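PDB 5KZS: putative cell surface protein, similar to internalin proteins from Listeria monocytogenes EGD-e, which is of unknown function but, as an internalin-like leucine-rich repeat protein of the cell surface, may bind a partner protein, perhaps one of the host. Local coordinates for residues 228-232 / 233-237; 267-271 / 272-276; 151-155 / 156-160. One frame throughout, in Å; residues are numbered along the deposited sequence.

Contact 1 (228-232 / 233-237); sequences NELPS and NVLNS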
ATOM      1  N   ASN A 228     -17.809   6.866  -5.074  1.00 81.72           N
ATOM      2  CA  ASN A 228     -19.045   6.974  -5.840  1.00 81.26           C
ATOM      3  C   ASN A 228     -18.751   7.174  -7.318  1.00 82.05           C
ATOM      4  O   ASN A 228     -19.608   6.958  -8.159  1.00 81.59           O
ATOM      5  CB  ASN A 228     -19.893   8.135  -5.332  1.00 80.71           C
ATOM      6  CG  ASN A 228     -20.408   7.903  -3.933  1.00 80.09           C
ATOM      7  OD1 ASN A 228     -19.667   8.046  -2.979  1.00 81.54           O
ATOM      8  ND2 ASN A 228     -21.679   7.538  -3.807  1.00 78.89           N
ATOM      9  N   GLU A 229     -17.534   7.581  -7.636  1.00 84.04           N
ATOM     10  CA  GLU A 229     -17.195   7.940  -8.995  1.00 86.28           C
ATOM     11  C   GLU A 229     -15.693   7.792  -9.163  1.00 83.39           C
ATOM     12  O   GLU A 229     -14.920   8.157  -8.276  1.00 83.04           O
ATOM     13  CB  GLU A 229     -17.666   9.380  -9.287  1.00 91.12           C
ATOM     14  CG  GLU A 229     -16.839  10.163 -10.309  1.00 95.16           C
ATOM     15  CD  GLU A 229     -17.581  11.356 -10.879  1.00101.13           C
ATOM     16  OE1 GLU A 229     -17.823  11.350 -12.106  1.00106.64           O
ATOM     17  OE2 GLU A 229     -17.933  12.292 -10.111  1.00103.95           O
ATOM     18  N   LEU A 230     -15.314   7.275 -10.324  1.00 81.20           N
ATOM     19  CA  LEU A 230     -13.942   6.969 -10.651  1.00 81.17           C
ATOM     20  C   LEU A 230     -13.285   8.067 -11.490  1.00 81.85           C
ATOM     21  O   LEU A 230     -13.929   8.657 -12.344  1.00 80.37           O
ATOM     22  CB  LEU A 230     -13.886   5.652 -11.427  1.00 81.17           C
ATOM     23  CG  LEU A 230     -14.568   4.412 -10.822  1.00 80.36           C
ATOM     24  CD1 LEU A 230     -14.362   3.219 -11.740  1.00 78.81           C
ATOM     25  CD2 LEU A 230     -14.089   4.091  -9.412  1.00 80.08           C
ATOM     26  N   PRO A 231     -11.979   8.309 -11.280  1.00 83.60           N
ATOM     27  CA  PRO A 231     -11.250   9.315 -12.058  1.00 85.83           C
ATOM     28  C   PRO A 231     -11.142   8.958 -13.548  1.00 87.08           C
ATOM     29  O   PRO A 231     -10.428   8.013 -13.921  1.00 84.73           O
ATOM     30  CB  PRO A 231      -9.870   9.322 -11.406  1.00 85.98           C
ATOM     31  CG  PRO A 231      -9.715   7.944 -10.850  1.00 84.63           C
ATOM     32  CD  PRO A 231     -11.084   7.571 -10.369  1.00 83.01           C
ATOM     33  N   SER A 232     -11.848   9.735 -14.373  1.00 89.43           N
ATOM     34  CA  SER A 232     -11.981   9.502 -15.823  1.00 90.43           C
ATOM     35  C   SER A 232     -10.671   9.376 -16.634  1.00 92.78           C
ATOM     36  O   SER A 232     -10.655   8.685 -17.656  1.00 93.98           O
ATOM     37  CB  SER A 232     -12.813  10.622 -16.439  1.00 89.89           C
ATOM     38  OG  SER A 232     -12.159  11.865 -16.265  1.00 90.55           O
ATOM     39  N   ASN A 233      -9.596  10.043 -16.195  1.00 93.34           N
ATOM     40  CA  ASN A 233      -8.308  10.033 -16.932  1.00 93.32           C
ATOM     41  C   ASN A 233      -7.570   8.688 -16.912  1.00 91.72           C
ATOM     42  O   ASN A 233      -6.702   8.446 -17.752  1.00 89.81           O
ATOM     43  CB  ASN A 233      -7.351  11.119 -16.407  1.00 92.31           C
ATOM     44  CG  ASN A 233      -7.856  12.520 -16.650  1.00 92.17           C
ATOM     45  OD1 ASN A 233      -8.737  12.748 -17.477  1.00 92.92           O
ATOM     46  ND2 ASN A 233      -7.300  13.471 -15.920  1.00 92.27           N
ATOM     47  N   VAL A 234      -7.912   7.830 -15.958  1.00 91.44           N
ATOM     48  CA  VAL A 234      -7.209   6.573 -15.759  1.00 92.00           C
ATOM     49  C   VAL A 234      -8.188   5.410 -15.678  1.00 92.00           C
ATOM     50  O   VAL A 234      -7.918   4.402 -15.032  1.00 91.66           O
ATOM     51  CB  VAL A 234      -6.334   6.636 -14.488  1.00 91.84           C
ATOM     52  CG1 VAL A 234      -5.226   7.661 -14.673  1.00 93.49           C
ATOM     53  CG2 VAL A 234      -7.161   6.948 -13.237  1.00 90.88           C
ATOM     54  N   LEU A 235      -9.315   5.537 -16.365  1.00 92.96           N
ATOM     55  CA  LEU A 235     -10.390   4.581 -16.199  1.00 92.19           C
ATOM     56  C   LEU A 235      -9.972   3.198 -16.664  1.00 92.14           C
ATOM     57  O   LEU A 235     -10.177   2.235 -15.934  1.00 93.61           O
ATOM     58  CB  LEU A 235     -11.649   5.038 -16.937  1.00 92.70           C
ATOM     59  CG  LEU A 235     -12.925   4.246 -16.658  1.00 91.55           C
ATOM     60  CD1 LEU A 235     -13.221   4.106 -15.169  1.00 90.18           C
ATOM     61  CD2 LEU A 235     -14.071   4.929 -17.380  1.00 92.28           C
ATOM     62  N   ASN A 236      -9.349   3.114 -17.842  1.00 93.65           N
ATOM     63  CA  ASN A 236      -8.894   1.820 -18.426  1.00 95.39           C
ATOM     64  C   ASN A 236      -8.062   0.971 -17.455  1.00 91.65           C
ATOM     65  O   ASN A 236      -8.176  -0.255 -17.418  1.00 89.54           O
ATOM     66  CB  ASN A 236      -8.035   2.041 -19.682  1.00 99.51           C
ATOM     67  CG  ASN A 236      -8.730   2.884 -20.739  1.00102.92           C
ATOM     68  OD1 ASN A 236      -9.883   2.633 -21.095  1.00103.11           O
ATOM     69  ND2 ASN A 236      -8.025   3.889 -21.249  1.00106.02           N
ATOM     70  N   SER A 237      -7.231   1.656 -16.679  1.00 87.76           N
ATOM     71  CA  SER A 237      -6.331   1.027 -15.745  1.00 85.47           C
ATOM     72  C   SER A 237      -6.964   0.599 -14.425  1.00 81.73           C
ATOM     73  O   SER A 237      -6.267   0.002 -13.606  1.00 81.40           O
ATOM     74  CB  SER A 237      -5.186   1.993 -15.448  1.00 87.69           C
ATOM     75  OG  SER A 237      -4.615   2.458 -16.660  1.00 91.18           O
TER

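Contact 2 (267-271 / 272-276); sequences QLAEI and NMLVN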
ATOM      1  N   GLN A 267     -19.380   3.406 -15.134  1.00 83.36           N
ATOM      2  CA  GLN A 267     -17.965   3.467 -15.415  1.00 84.26           C
ATOM      3  C   GLN A 267     -17.365   2.057 -15.451  1.00 82.52           C
ATOM      4  O   GLN A 267     -16.683   1.690 -16.418  1.00 80.59           O
ATOM      5  CB  GLN A 267     -17.276   4.356 -14.384  1.00 84.50           C
ATOM      6  CG  GLN A 267     -17.544   5.823 -14.634  1.00 86.13           C
ATOM      7  CD  GLN A 267     -16.991   6.720 -13.545  1.00 86.63           C
ATOM      8  OE1 GLN A 267     -17.361   6.611 -12.372  1.00 85.27           O
ATOM      9  NE2 GLN A 267     -16.104   7.627 -13.930  1.00 89.53           N
ATOM     10  N   LEU A 268     -17.643   1.265 -14.414  1.00 82.04           N
ATOM     11  CA  LEU A 268     -17.168  -0.133 -14.361  1.00 82.78           C
ATOM     12  C   LEU A 268     -17.734  -0.951 -15.510  1.00 84.46           C
ATOM     13  O   LEU A 268     -17.010  -1.724 -16.140  1.00 81.34           O
ATOM     14  CB  LEU A 268     -17.545  -0.800 -13.036  1.00 81.15           C
ATOM     15  CG  LEU A 268     -16.767  -0.322 -11.810  1.00 81.47           C
ATOM     16  CD1 LEU A 268     -17.310  -0.985 -10.545  1.00 80.78           C
ATOM     17  CD2 LEU A 268     -15.271  -0.561 -11.973  1.00 81.25           C
ATOM     18  N   ALA A 269     -19.029  -0.753 -15.774  1.00 86.67           N
ATOM     19  CA  ALA A 269     -19.719  -1.406 -16.886  1.00 87.94           C
ATOM     20  C   ALA A 269     -19.014  -1.098 -18.199  1.00 90.00           C
ATOM     21  O   ALA A 269     -18.689  -2.007 -18.958  1.00 90.55           O
ATOM     22  CB  ALA A 269     -21.174  -0.954 -16.947  1.00 87.78           C
ATOM     23  N   GLU A 270     -18.765   0.188 -18.436  1.00 92.22           N
ATOM     24  CA  GLU A 270     -18.092   0.672 -19.653  1.00 96.28           C
ATOM     25  C   GLU A 270     -16.748  -0.004 -19.899  1.00 97.46           C
ATOM     26  O   GLU A 270     -16.385  -0.277 -21.042  1.00 98.62           O
ATOM     27  CB  GLU A 270     -17.917   2.201 -19.580  1.00 98.01           C
ATOM     28  CG  GLU A 270     -16.802   2.800 -20.438  1.00100.50           C
ATOM     29  CD  GLU A 270     -16.802   4.317 -20.415  1.00101.72           C
ATOM     30  OE1 GLU A 270     -17.491   4.911 -19.546  1.00 98.16           O
ATOM     31  OE2 GLU A 270     -16.099   4.909 -21.266  1.00103.35           O
ATOM     32  N   ILE A 271     -16.028  -0.276 -18.813  1.00 98.26           N
ATOM     33  CA  ILE A 271     -14.662  -0.805 -18.873  1.00100.44           C
ATOM     34  C   ILE A 271     -14.593  -2.358 -18.755  1.00100.56           C
ATOM     35  O   ILE A 271     -13.502  -2.944 -18.643  1.00 99.84           O
ATOM     36  CB  ILE A 271     -13.781  -0.014 -17.850  1.00100.69           C
ATOM     37  CG1 ILE A 271     -12.476   0.440 -18.508  1.00105.34           C
ATOM     38  CG2 ILE A 271     -13.576  -0.738 -16.523  1.00 98.10           C
ATOM     39  CD1 ILE A 271     -12.664   1.558 -19.522  1.00107.57           C
ATOM     40  N   ASN A 272     -15.765  -3.004 -18.837  1.00 98.49           N
ATOM     41  CA  ASN A 272     -15.922  -4.453 -18.768  1.00 95.75           C
ATOM     42  C   ASN A 272     -15.321  -5.001 -17.495  1.00 91.84           C
ATOM     43  O   ASN A 272     -14.555  -5.941 -17.520  1.00 94.03           O
ATOM     44  CB  ASN A 272     -15.345  -5.118 -20.024  1.00 98.69           C
ATOM     45  CG  ASN A 272     -16.048  -4.658 -21.294  1.00100.56           C
ATOM     46  OD1 ASN A 272     -17.276  -4.715 -21.386  1.00100.76           O
ATOM     47  ND2 ASN A 272     -15.277  -4.201 -22.278  1.00101.75           N
HETATM   48  N   MSE A 273     -15.675  -4.377 -16.384  1.00 90.01           N
HETATM   49  CA  MSE A 273     -15.153  -4.739 -15.071  1.00 91.80           C
HETATM   50  C   MSE A 273     -16.279  -5.130 -14.155  1.00 89.36           C
HETATM   51  O   MSE A 273     -16.084  -5.258 -12.950  1.00 87.56           O
HETATM   52  CB  MSE A 273     -14.357  -3.504 -14.619  1.00 94.96           C
HETATM   53  CG  MSE A 273     -13.534  -3.556 -13.324  1.00 97.09           C
HETATM   54 SE   MSE A 273     -12.177  -4.983 -13.307  1.00104.12          SE
HETATM   55  CE  MSE A 273     -11.534  -5.006 -15.183  1.00101.45           C
ATOM     56  N   LEU A 274     -17.464  -5.359 -14.708  1.00 89.60           N
ATOM     57  CA  LEU A 274     -18.545  -5.893 -13.922  1.00 90.99           C
ATOM     58  C   LEU A 274     -18.599  -7.394 -14.166  1.00 94.82           C
ATOM     59  O   LEU A 274     -18.836  -7.833 -15.293  1.00 94.02           O
ATOM     60  CB  LEU A 274     -19.869  -5.226 -14.278  1.00 91.92           C
ATOM     61  CG  LEU A 274     -20.065  -3.811 -13.723  1.00 90.40           C
ATOM     62  CD1 LEU A 274     -21.337  -3.217 -14.290  1.00 90.76           C
ATOM     63  CD2 LEU A 274     -20.120  -3.783 -12.203  1.00 89.37           C
ATOM     64  N   VAL A 275     -18.343  -8.171 -13.113  1.00 99.08           N
ATOM     65  CA  VAL A 275     -18.459  -9.638 -13.174  1.00102.94           C
ATOM     66  C   VAL A 275     -19.904 -10.033 -13.486  1.00103.97           C
ATOM     67  O   VAL A 275     -20.159 -10.950 -14.261  1.00106.03           O
ATOM     68  CB  VAL A 275     -17.992 -10.348 -11.861  1.00103.84           C
ATOM     69  CG1 VAL A 275     -16.553  -9.974 -11.512  1.00103.73           C
ATOM     70  CG2 VAL A 275     -18.923 -10.068 -10.674  1.00102.66           C
ATOM     71  N   ASN A 276     -20.834  -9.289 -12.892  1.00105.67           N
ATOM     72  CA  ASN A 276     -22.255  -9.598 -12.898  1.00103.72           C
ATOM     73  C   ASN A 276     -23.022  -8.247 -12.987  1.00100.46           C
ATOM     74  O   ASN A 276     -23.075  -7.479 -12.003  1.00 96.65           O
ATOM     75  CB  ASN A 276     -22.557 -10.395 -11.621  1.00103.43           C
ATOM     76  CG  ASN A 276     -24.009 -10.391 -11.256  1.00102.27           C
ATOM     77  OD1 ASN A 276     -24.832 -10.940 -11.978  1.00104.99           O
ATOM     78  ND2 ASN A 276     -24.336  -9.760 -10.129  1.00101.69           N
TER

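Contact 3 (151-155 / 156-160); sequences LYMAD and MMITS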
ATOM      1  N   LEU A 151       8.359   0.622  -4.802  1.00 74.77           N
ATOM      2  CA  LEU A 151       8.258   1.062  -3.404  1.00 75.89           C
ATOM      3  C   LEU A 151       7.015   0.494  -2.741  1.00 76.37           C
ATOM      4  O   LEU A 151       5.896   0.817  -3.145  1.00 75.71           O
ATOM      5  CB  LEU A 151       8.252   2.593  -3.338  1.00 78.46           C
ATOM      6  CG  LEU A 151       8.070   3.294  -1.979  1.00 80.35           C
ATOM      7  CD1 LEU A 151       9.083   2.773  -0.965  1.00 81.26           C
ATOM      8  CD2 LEU A 151       8.188   4.806  -2.108  1.00 79.83           C
ATOM      9  N   TYR A 152       7.211  -0.359  -1.735  1.00 77.16           N
ATOM     10  CA  TYR A 152       6.103  -1.093  -1.101  1.00 78.47           C
ATOM     11  C   TYR A 152       5.928  -0.624   0.328  1.00 81.24           C
ATOM     12  O   TYR A 152       6.765  -0.896   1.173  1.00 83.78           O
ATOM     13  CB  TYR A 152       6.352  -2.605  -1.139  1.00 75.02           C
ATOM     14  CG  TYR A 152       6.409  -3.154  -2.537  1.00 73.54           C
ATOM     15  CD1 TYR A 152       7.604  -3.181  -3.249  1.00 74.03           C
ATOM     16  CD2 TYR A 152       5.265  -3.636  -3.164  1.00 73.18           C
ATOM     17  CE1 TYR A 152       7.660  -3.694  -4.538  1.00 72.93           C
ATOM     18  CE2 TYR A 152       5.309  -4.131  -4.453  1.00 71.76           C
ATOM     19  CZ  TYR A 152       6.507  -4.153  -5.132  1.00 71.70           C
ATOM     20  OH  TYR A 152       6.538  -4.635  -6.402  1.00 71.81           O
HETATM   21  N   MSE A 153       4.844   0.092   0.588  1.00 83.66           N
HETATM   22  CA  MSE A 153       4.617   0.698   1.885  1.00 86.18           C
HETATM   23  C   MSE A 153       3.214   0.416   2.357  1.00 84.81           C
HETATM   24  O   MSE A 153       2.515   1.314   2.828  1.00 84.17           O
HETATM   25  CB  MSE A 153       4.795   2.184   1.674  1.00 93.59           C
HETATM   26  CG  MSE A 153       6.058   2.595   0.926  1.00100.30           C
HETATM   27 SE   MSE A 153       7.426   2.876   2.286  1.00114.20          SE
HETATM   28  CE  MSE A 153       6.905   4.717   2.650  1.00101.55           C
ATOM     29  N   ALA A 154       2.788  -0.842   2.253  1.00 81.44           N
ATOM     30  CA  ALA A 154       1.422  -1.231   2.607  1.00 78.53           C
ATOM     31  C   ALA A 154       1.302  -1.547   4.086  1.00 77.26           C
ATOM     32  O   ALA A 154       2.270  -1.922   4.708  1.00 77.85           O
ATOM     33  CB  ALA A 154       1.010  -2.432   1.790  1.00 78.41           C
ATOM     34  N   ASP A 155       0.113  -1.395   4.651  1.00 77.12           N
ATOM     35  CA  ASP A 155      -0.148  -1.783   6.047  1.00 78.96           C
ATOM     36  C   ASP A 155       0.724  -1.036   7.057  1.00 80.90           C
ATOM     37  O   ASP A 155       1.161  -1.606   8.062  1.00 80.60           O
ATOM     38  CB  ASP A 155      -0.003  -3.310   6.227  1.00 79.50           C
ATOM     39  CG  ASP A 155      -0.655  -3.833   7.523  1.00 80.98           C
ATOM     40  OD1 ASP A 155      -1.508  -3.143   8.125  1.00 81.78           O
ATOM     41  OD2 ASP A 155      -0.299  -4.946   7.950  1.00 82.00           O
HETATM   42  N   MSE A 156       0.959   0.251   6.798  1.00 83.04           N
HETATM   43  CA  MSE A 156       1.824   1.067   7.665  1.00 83.35           C
HETATM   44  C   MSE A 156       1.102   2.177   8.396  1.00 83.32           C
HETATM   45  O   MSE A 156       1.750   2.973   9.041  1.00 84.29           O
HETATM   46  CB  MSE A 156       2.961   1.665   6.828  1.00 82.53           C
HETATM   47  CG  MSE A 156       3.734   0.624   6.043  1.00 81.60           C
HETATM   48 SE   MSE A 156       5.414   1.400   5.374  1.00 85.30          SE
HETATM   49  CE  MSE A 156       6.485   1.390   7.020  1.00 82.47           C
HETATM   50  N   MSE A 157      -0.226   2.237   8.334  1.00 82.59           N
HETATM   51  CA  MSE A 157      -0.999   3.359   8.911  1.00 84.97           C
HETATM   52  C   MSE A 157      -0.638   4.701   8.311  1.00 82.29           C
HETATM   53  O   MSE A 157      -0.666   5.712   8.992  1.00 82.06           O
HETATM   54  CB  MSE A 157      -0.918   3.410  10.436  1.00 89.33           C
HETATM   55  CG  MSE A 157      -1.285   2.063  11.018  1.00 94.90           C
HETATM   56 SE   MSE A 157      -1.638   2.254  12.945  1.00105.99          SE
HETATM   57  CE  MSE A 157      -2.042   0.351  13.287  1.00106.95           C
ATOM     58  N   ILE A 158      -0.328   4.706   7.015  1.00 80.71           N
ATOM     59  CA  ILE A 158      -0.009   5.918   6.259  1.00 81.93           C
ATOM     60  C   ILE A 158      -1.243   6.804   6.057  1.00 84.13           C
ATOM     61  O   ILE A 158      -2.308   6.309   5.693  1.00 84.60           O
ATOM     62  CB  ILE A 158       0.647   5.558   4.890  1.00 81.55           C
ATOM     63  CG1 ILE A 158       2.129   5.223   5.104  1.00 82.07           C
ATOM     64  CG2 ILE A 158       0.517   6.678   3.852  1.00 82.01           C
ATOM     65  CD1 ILE A 158       2.785   4.510   3.941  1.00 81.68           C
ATOM     66  N   THR A 159      -1.080   8.113   6.288  1.00 86.68           N
ATOM     67  CA  THR A 159      -2.123   9.118   5.996  1.00 86.79           C
ATOM     68  C   THR A 159      -1.665  10.047   4.864  1.00 87.15           C
ATOM     69  O   THR A 159      -0.485  10.032   4.489  1.00 87.24           O
ATOM     70  CB  THR A 159      -2.542   9.910   7.262  1.00 87.60           C
ATOM     71  OG1 THR A 159      -1.393  10.310   8.009  1.00 86.58           O
ATOM     72  CG2 THR A 159      -3.427   9.044   8.157  1.00 88.29           C
ATOM     73  N   SER A 160      -2.601  10.830   4.319  1.00 88.21           N
ATOM     74  CA  SER A 160      -2.377  11.651   3.109  1.00 88.85           C
ATOM     75  C   SER A 160      -1.251  12.662   3.275  1.00 90.89           C
ATOM     76  O   SER A 160      -0.496  12.906   2.331  1.00 91.93           O
ATOM     77  CB  SER A 160      -3.660  12.383   2.708  1.00 89.83           C
ATOM     78  OG  SER A 160      -4.749  11.473   2.586  1.00 89.72           O
TER

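Contact 1 (228-232 / 233-237)
Pro231 and Val234 meet twice, through the backbone and through their side chains. The backbone bond runs from Val234 N to Pro231 O at 3.2 Å and is fairly straight, with an N-H...O angle of 166°. The donor stands above the carbonyl plane. Ser232 and Asn233 fill the middle of the turn, and their backbone angles fit a type I beta turn.

The apolar contacts lie beside this bond. Pro231 CG touches Val234 CG2 at 3.6 Å. That methyl sits between the backbone N and the carbonyl carbon of its own residue, and this brings it back over the turn, 3.5 Å from Pro231 O. The second pair is Leu230 with Leu235, one residue outside the turn at each end. With CG anti to the backbone N (chi1 -170°), Leu235 turns its CD1 to Leu230 CD1, 3.7 Å away. The two side chains cross at about a right angle. Leu230 also packs on Ile264 and Leu268 of helix 263-270.

The polar partner of the turn is Asn210. Its OD1 accepts the backbone N-H of Asn233, and its ND2 bonds Ser232 OG.

The turn lies in the loop between strand 226-227 and strand 238-239. It belongs to the last coil of a leucine-rich repeat solenoid, where the parallel sheet ends and the C-terminal domain begins.

Contact 2 (267-271 / 272-276)
Met273 N bonds Leu268 O at 3.0 Å and Asn272 N bonds Ala269 O at 3.1 Å, the paired backbone bonds of a Schellman motif that ends helix 263-270. Asn272 is its C-prime residue, with positive phi. The two bonds differ in direction. Met273 N comes in tilted 30° from the carbonyl plane of Leu268. Asn272 N stands much farther above the plane of Ala269.

The reversal folds the side chains after the helix back onto its last turn. Leu274 lies against Ala269 and Leu268. Its CD1 presses on Ala269 CB at 3.5 Å, which is tighter than usual for two carbons. Its CG rests 4.0 Å from Leu268 CB. Leu268 itself leads with CD2, which meets Met273 CG at 3.7 Å as the two chains cross at a slant. Met273 is a selenomethionine. Its CG is anti to the backbone N (chi1 -174°), which places it over Leu268, but bends farther out lead the selenium end away from the helix. Ile271 and Met273 run side by side and point the same way. Ile271 CG2 comes within 3.4 Å of Met273 CB, again a tight fit. The first torsion of Ile271, -132°, is far from a staggered value, consistent with some strain here.

Phe320 of strand 312-320 touches both Leu268 and Leu274. The chemistry is thus divided: backbone amides satisfy two carbonyls at the helix end, while apolar side chains join that end to the sheet of the C-terminal domain.

Contact 3 (151-155 / 156-160)
Met156 reaches back to Met153 with its CG anti to the carbonyl carbon. Its chi2 is extended at -166°, and the chain bends only at chi3 (77°). In Met153, bends at chi2 (-90°) and chi3 bring its selenium up to that of Met156. Both residues are selenomethionines.

The selenium of Met156 lies 3.6 Å from Met153 CA and 3.8 Å from Met153 CB. The two selenium atoms, SE of Met153 and SE of Met156, are 4.0 Å apart, and the side chains cross at a slant. Nearer the backbone, Met156 CG passes 3.2 Å from Ala154 O and 3.5 Å from Met153 O.

This is the leucine-rich repeat turn that follows strand 150-152 of the parallel sheet. In the repeat pattern LxxLxLxxNxL, Leu151, Met153 and Ile158 take leucine positions, and Met156 takes the place of the usual asparagine. Asn180, from the next coil, carries the polar work: its OD1 accepts the N-H groups of Met156 and Ile158, and its ND2 bonds Met153 O. Asp155 and Met157, both with positive phi, flank Met156, and their CB atoms point away from the opposite segment.

Ile158 comes in from the far end of the turn. Its CD1 sits 3.8 Å from Met153 CB and 3.4 Å from Met153 O. Leu135 of the preceding coil packs against both Met156 and Ile158, and Ile139 lies against Met153.

How the contacts relate
From the N terminus the order is contact 3, contact 1, contact 2. They follow in series, so none nests in or crosses another. Contact 3 rounds the corner after strand 150-152, in the middle of the repeat solenoid. Contact 1 closes the turn before strand 238-239, at the edge of the same parallel sheet. Contact 2 ends helix 263-270 in the C-terminal domain. Contact 3 stands apart, its centre about 22 Å from that of contact 1. Contacts 1 and 2 touch: Gln267 NE2 probably bonds Leu230 O, and Ile271 packs on Asn236. They therefore tie the last coil of the solenoid to the domain that follows.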